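Bacteriorhodopsin (Nanosalina sp., PDB 6EYU) pumps protons inward across the membrane, probably driven by light that its bound retinal absorbs. Local coordinates at residues Leu135-Leu138 against Gly139-Tyr142; Leu83-Leu86 against Ala87-Leu90. All blocks are in the same frame, centred on the assembly; numbering follows the deposited sequence.

Overall arrangement
Both contacts are local, i to i+4 turns of membrane helices in one seven-helix bundle, and neither closes a loop between distant parts of the chain. From the N terminus the chain reaches interaction 2 first, on helix 72-93, then passes through helix 101-124 to interaction 1 on helix 128-145. The two follow in series, neither nested nor crossed, with centres about 15 Å apart. They meet where V140 CG1 packs on L85 CD1 at 4.1 Å, and both these residues also touch L107 of helix 101-124. I84 of interaction 2 and L137 of interaction 1 both reach the retinal, while other residues of each contact meet monoacylglycerol chains.

Interaction 1: residues Leu135-Leu138 against Gly139-Tyr142. With MUN ([(2~{S})-2,3-bis(oxidanyl)propyl] (~{E})-undec-2-enoate), chain B; MUN ([(2~{S})-2,3-bis(oxidanyl)propyl] (~{E})-undec-2-enoate), chain V.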
loop_
_atom_site.group_PDB
_atom_site.type_symbol
_atom_site.label_atom_id
_atom_site.label_comp_id
_atom_site.label_asym_id
_atom_site.label_seq_id
_atom_site.Cartn_x
_atom_site.Cartn_y
_atom_site.Cartn_z
ATOM N N LEU A 135 13.580 -18.089 2.270
ATOM C CA LEU A 135 12.602 -18.977 1.652
ATOM C C LEU A 135 11.798 -18.229 0.595
ATOM O O LEU A 135 11.797 -18.603 -0.579
ATOM C CB LEU A 135 11.659 -19.551 2.711
ATOM C CG LEU A 135 11.885 -21.019 3.078
ATOM C CD1 LEU A 135 13.335 -21.418 2.848
ATOM C CD2 LEU A 135 11.477 -21.275 4.520
ATOM N N LEU A 136 11.177 -17.128 1.003
ATOM C CA LEU A 136 10.335 -16.347 0.108
ATOM C C LEU A 136 11.102 -15.954 -1.148
ATOM O O LEU A 136 10.578 -16.043 -2.259
ATOM C CB LEU A 136 9.826 -15.093 0.820
ATOM C CG LEU A 136 8.625 -15.325 1.739
ATOM C CD1 LEU A 136 8.272 -14.058 2.501
ATOM C CD2 LEU A 136 7.434 -15.824 0.935
ATOM N N LEU A 137 12.363 -15.572 -0.972
ATOM C CA LEU A 137 13.178 -15.104 -2.084
ATOM C C LEU A 137 13.479 -16.246 -3.051
ATOM O O LEU A 137 13.512 -16.048 -4.265
ATOM C CB LEU A 137 14.486 -14.497 -1.572
ATOM C CG LEU A 137 15.465 -14.067 -2.667
ATOM C CD1 LEU A 137 14.827 -13.026 -3.573
ATOM C CD2 LEU A 137 16.754 -13.537 -2.059
ATOM N N LEU A 138 13.611 -17.453 -2.512
ATOM C CA LEU A 138 13.766 -18.644 -3.340
ATOM C C LEU A 138 12.451 -18.998 -4.028
ATOM O O LEU A 138 12.446 -19.497 -5.153
ATOM C CB LEU A 138 14.247 -19.824 -2.492
ATOM C CG LEU A 138 15.635 -19.658 -1.870
ATOM C CD1 LEU A 138 15.927 -20.784 -0.891
ATOM C CD2 LEU A 138 16.704 -19.596 -2.951
ATOM N N GLY A 139 11.342 -18.624 -3.399
ATOM C CA GLY A 139 10.059 -18.551 -4.089
ATOM C C GLY A 139 10.114 -17.629 -5.292
ATOM O O GLY A 139 9.662 -17.984 -6.379
ATOM N N VAL A 140 10.680 -16.443 -5.095
ATOM C CA VAL A 140 10.762 -15.446 -6.155
ATOM C C VAL A 140 11.629 -15.950 -7.304
ATOM O O VAL A 140 11.186 -16.003 -8.451
ATOM C CB VAL A 140 11.349 -14.122 -5.633
ATOM C CG1 VAL A 140 11.812 -13.252 -6.792
ATOM C CG2 VAL A 140 10.324 -13.388 -4.782
ATOM N N VAL A 141 12.858 -16.344 -6.986
ATOM C CA VAL A 141 13.757 -16.903 -7.988
ATOM C C VAL A 141 13.067 -18.034 -8.740
ATOM O O VAL A 141 13.209 -18.162 -9.955
ATOM C CB VAL A 141 15.044 -17.456 -7.348
ATOM C CG1 VAL A 141 15.892 -18.159 -8.397
ATOM C CG2 VAL A 141 15.827 -16.339 -6.678
ATOM N N TYR A 142 12.377 -18.892 -7.998
ATOM C CA TYR A 142 11.633 -19.991 -8.598
ATOM C C TYR A 142 10.646 -19.466 -9.633
ATOM O O TYR A 142 10.675 -19.874 -10.795
ATOM C CB TYR A 142 10.885 -20.778 -7.522
ATOM C CG TYR A 142 9.804 -21.675 -8.077
ATOM C CD1 TYR A 142 10.132 -22.814 -8.799
ATOM C CD2 TYR A 142 8.480 -21.257 -8.091
ATOM C CE1 TYR A 142 9.157 -23.584 -9.402
ATOM C CE2 TYR A 142 7.496 -22.016 -8.695
ATOM C CZ TYR A 142 7.839 -23.186 -9.340
ATOM O OH TYR A 142 6.863 -23.955 -9.930
HETATM C CAP MUN B . 17.661 -23.319 -4.900
HETATM C CAO MUN B . 16.696 -23.277 -6.087
HETATM C CAN MUN B . 15.555 -22.307 -5.781
HETATM C CAM MUN B . 14.981 -21.768 -7.093
HETATM C CAK MUN B . 14.440 -22.931 -7.925
HETATM C CAH MUN B . 15.054 -22.902 -9.327
HETATM C CAF MUN B . 14.081 -23.566 -10.311
HETATM C CAC MUN B . 14.483 -23.545 -11.792
HETATM C CAA MUN B . 13.765 -24.567 -12.681
HETATM O OAD MUN B . 12.820 -25.225 -12.244
HETATM O OAB MUN B . 14.111 -24.529 -13.997
HETATM C CAE MUN B . 13.450 -25.590 -14.696
HETATM C CAG MUN B . 12.867 -25.060 -16.009
HETATM O OAJ MUN B . 13.863 -25.132 -17.034
HETATM C CAI MUN B . 11.659 -25.908 -16.411
HETATM O OAL MUN B . 11.371 -25.702 -17.797
HETATM C CAQ MUN V . 5.756 -17.527 -3.187
HETATM C CAP MUN V . 5.884 -18.062 -4.614
HETATM C CAO MUN V . 4.943 -19.254 -4.798
HETATM C CAN MUN V . 4.042 -19.007 -6.010
HETATM C CAM MUN V . 3.619 -20.345 -6.629
HETATM C CAK MUN V . 2.539 -20.089 -7.683
HETATM C CAH MUN V . 2.295 -21.352 -8.520
HETATM C CAF MUN V . 3.617 -21.872 -9.098
HETATM C CAC MUN V . 3.723 -21.894 -10.653
HETATM C CAA MUN V . 2.403 -22.176 -11.422
HETATM O OAD MUN V . 1.325 -21.810 -10.955
HETATM O OAB MUN V . 2.589 -22.508 -12.731
HETATM C CAE MUN V . 1.345 -22.535 -13.438
HETATM C CAG MUN V . 1.586 -23.004 -14.876
HETATM O OAJ MUN V . 2.685 -23.918 -14.900
HETATM C CAI MUN V . 0.332 -23.701 -15.408
HETATM O OAL MUN V . 0.682 -24.527 -16.523
#
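Y142, bonded through its N to L138 O at 2.9 Å, touches two lipids at once: its CB lies 4.2 Å from CAK of the chain-B MUN, and its ring meets the chain-V MUN. The eight residues are two turns of helix 128-145 in the seven-helix rhodopsin bundle. The V141 N to L137 O bond measures 2.8 Å and is almost straight at 172°. Inward, L137 CG stands anti to its own nitrogen (chi1 176°), and the side chains of L137 and V140 cross obliquely, CD1 of L137 coming to 4.2 Å from CB of V140. L137 goes on to touch the retinal and L175 and P178 of helix 157-183, whereas V140 packs on L107 and A110 of helix 101-124. L136 meets F49 of the second subunit, so this helix also takes part in the assembly. The outer face is lined by lipid: V141 CG1 touches CAM of the chain-B MUN at 3.9 Å, and L138 CD2 lies 4.1 Å from CAN of the same lipid. The chain-V MUN meets the phenol with its CAC 3.8 Å from Y142 OH, and at the ring edge, in plane, its CAF is 3.9 Å from Y142 CE2.

Interaction 2: residues Leu83-Leu86 against Ala87-Leu90; sequences LILL and ALGL. With MUN ([(2~{S})-2,3-bis(oxidanyl)propyl] (~{E})-undec-2-enoate), chain O; MUN ([(2~{S})-2,3-bis(oxidanyl)propyl] (~{E})-undec-2-enoate), chain M.
I84 O is gripped twice: L88 N, one turn on in helix 72-93, binds it at 3.2 Å, and the hydroxyl of Y216 on helix 198-230 is hydrogen-bonded to the same oxygen. The N-H of L88 points nearly straight at it (170°). The second partner ties this turn to the neighbouring helix inside the bundle. The next bond along, G89 N to L85 O, is short at 2.7 Å. On the lipid side L86 and L90 lie side by side and point the same way, L86 CG resting 4.0 Å from L90 CD1. In L90 CG is anti to the carbonyl carbon (chi1 -71°), which keeps it close to L86 O, at 3.1 Å. From this pair L86 CD2 reaches OAB of the chain-M MUN at 3.6 Å, and a turn earlier L83 CD1 touches CAO of the chain-O MUN at 3.7 Å. With an alanine at L86 the CG and both methyls would be gone, which would probably leave L90 CD1 without its neighbour and a gap between the helix and the chain-M lipid. Deeper in, L85 CD2 approaches L88 CD2 at 4.3 Å; L85 packs on helix 101-124 and L88 on helix 157-183. A87 lies against Y216 and D220. I84 touches the retinal and K213, probably the Schiff-base lysine, and so lines the chromophore pocket characteristic of seven-helix microbial rhodopsins.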
loop_
_atom_site.group_PDB
_atom_site.type_symbol
_atom_site.label_atom_id
_atom_site.label_comp_id
_atom_site.label_asym_id
_atom_site.label_seq_id
_atom_site.Cartn_x
_atom_site.Cartn_y
_atom_site.Cartn_z
ATOM N N LEU A 83 8.661 -3.200 -7.780
ATOM C CA LEU A 83 8.557 -2.522 -9.067
ATOM C C LEU A 83 9.577 -3.084 -10.051
ATOM O O LEU A 83 9.239 -3.420 -11.186
ATOM C CB LEU A 83 8.773 -1.019 -8.895
ATOM C CG LEU A 83 7.651 -0.280 -8.164
ATOM C CD1 LEU A 83 7.991 1.194 -8.009
ATOM C CD2 LEU A 83 6.331 -0.455 -8.899
ATOM N N ILE A 84 10.811 -3.242 -9.587
ATOM C CA ILE A 84 11.827 -3.963 -10.341
ATOM C C ILE A 84 11.259 -5.262 -10.907
ATOM O O ILE A 84 11.480 -5.589 -12.073
ATOM C CB ILE A 84 13.048 -4.290 -9.462
ATOM C CG1 ILE A 84 13.969 -3.072 -9.365
ATOM C CG2 ILE A 84 13.805 -5.482 -10.027
ATOM C CD1 ILE A 84 14.793 -3.030 -8.097
ATOM N N LEU A 85 10.431 -5.934 -10.113
ATOM C CA LEU A 85 9.891 -7.232 -10.500
ATOM C C LEU A 85 8.678 -7.071 -11.411
ATOM O O LEU A 85 8.493 -7.842 -12.351
ATOM C CB LEU A 85 9.505 -8.039 -9.260
ATOM C CG LEU A 85 10.676 -8.608 -8.455
ATOM C CD1 LEU A 85 10.171 -9.555 -7.377
ATOM C CD2 LEU A 85 11.665 -9.313 -9.371
ATOM N N LEU A 86 7.854 -6.067 -11.128
ATOM C CA LEU A 86 6.797 -5.669 -12.052
ATOM C C LEU A 86 7.358 -5.522 -13.461
ATOM O O LEU A 86 6.785 -6.029 -14.425
ATOM C CB LEU A 86 6.165 -4.348 -11.607
ATOM C CG LEU A 86 4.940 -3.919 -12.416
ATOM C CD1 LEU A 86 3.884 -5.014 -12.403
ATOM C CD2 LEU A 86 4.369 -2.614 -11.886
ATOM N N ALA A 87 8.489 -4.833 -13.569
ATOM C CA ALA A 87 9.144 -4.626 -14.854
ATOM C C ALA A 87 9.526 -5.962 -15.482
ATOM O O ALA A 87 9.261 -6.204 -16.660
ATOM C CB ALA A 87 10.379 -3.756 -14.676
ATOM N N LEU A 88 10.238 -6.783 -14.718
ATOM C CA LEU A 88 10.582 -8.133 -15.150
ATOM C C LEU A 88 9.338 -8.869 -15.637
ATOM O O LEU A 88 9.304 -9.378 -16.757
ATOM C CB LEU A 88 11.221 -8.905 -13.993
ATOM C CG LEU A 88 12.248 -9.981 -14.359
ATOM C CD1 LEU A 88 12.887 -9.701 -15.710
ATOM C CD2 LEU A 88 13.308 -10.079 -13.272
ATOM N N GLY A 89 8.310 -8.900 -14.795
ATOM C CA GLY A 89 7.069 -9.592 -15.124
ATOM C C GLY A 89 6.461 -9.085 -16.417
ATOM O O GLY A 89 6.058 -9.871 -17.275
ATOM N N LEU A 90 6.405 -7.766 -16.561
ATOM C CA LEU A 90 5.763 -7.147 -17.713
ATOM C C LEU A 90 6.587 -7.370 -18.973
ATOM O O LEU A 90 6.042 -7.629 -20.047
ATOM C CB LEU A 90 5.577 -5.650 -17.469
ATOM C CG LEU A 90 4.500 -5.333 -16.434
ATOM C CD1 LEU A 90 4.214 -3.841 -16.376
ATOM C CD2 LEU A 90 3.238 -6.118 -16.753
HETATM C CAR MUN O . 4.450 3.781 -4.688
HETATM C CAQ MUN O . 5.066 4.854 -5.587
HETATM C CAP MUN O . 4.739 4.533 -7.045
HETATM C CAO MUN O . 4.814 3.021 -7.254
HETATM C CAN MUN O . 3.855 2.624 -8.374
HETATM C CAM MUN O . 3.665 3.813 -9.315
HETATM C CAK MUN O . 3.887 3.346 -10.752
HETATM C CAH MUN O . 3.143 2.028 -10.958
HETATM C CAF MUN O . 2.513 2.006 -12.351
HETATM C CAC MUN O . 2.709 0.698 -13.119
HETATM C CAA MUN O . 2.133 0.676 -14.536
HETATM O OAD MUN O . 1.886 1.721 -15.137
HETATM O OAB MUN O . 1.942 -0.565 -15.056
HETATM C CAE MUN O . 0.540 -0.826 -15.139
HETATM C CAG MUN O . 0.160 -1.087 -16.598
HETATM O OAJ MUN O . 0.610 -2.388 -16.982
HETATM C CAI MUN O . -1.360 -1.006 -16.748
HETATM O OAL MUN O . -1.741 -1.543 -18.018
HETATM C CAN MUN M . 3.926 -2.532 -3.335
HETATM C CAM MUN M . 4.258 -1.739 -4.600
HETATM C CAK MUN M . 3.110 -1.872 -5.604
HETATM C CAH MUN M . 2.783 -0.489 -6.174
HETATM C CAF MUN M . 1.778 -0.602 -7.328
HETATM C CAC MUN M . 2.072 -1.648 -8.409
HETATM C CAA MUN M . 0.887 -1.999 -9.317
HETATM O OAD MUN M . -0.167 -1.363 -9.249
HETATM O OAB MUN M . 1.156 -2.913 -10.289
HETATM C CAE MUN M . -0.014 -3.697 -10.543
HETATM C CAG MUN M . -0.422 -3.554 -12.011
HETATM O OAJ MUN M . 0.581 -2.821 -12.717
HETATM C CAI MUN M . -0.574 -4.944 -12.636
HETATM O OAL MUN M . -1.282 -4.836 -13.874
#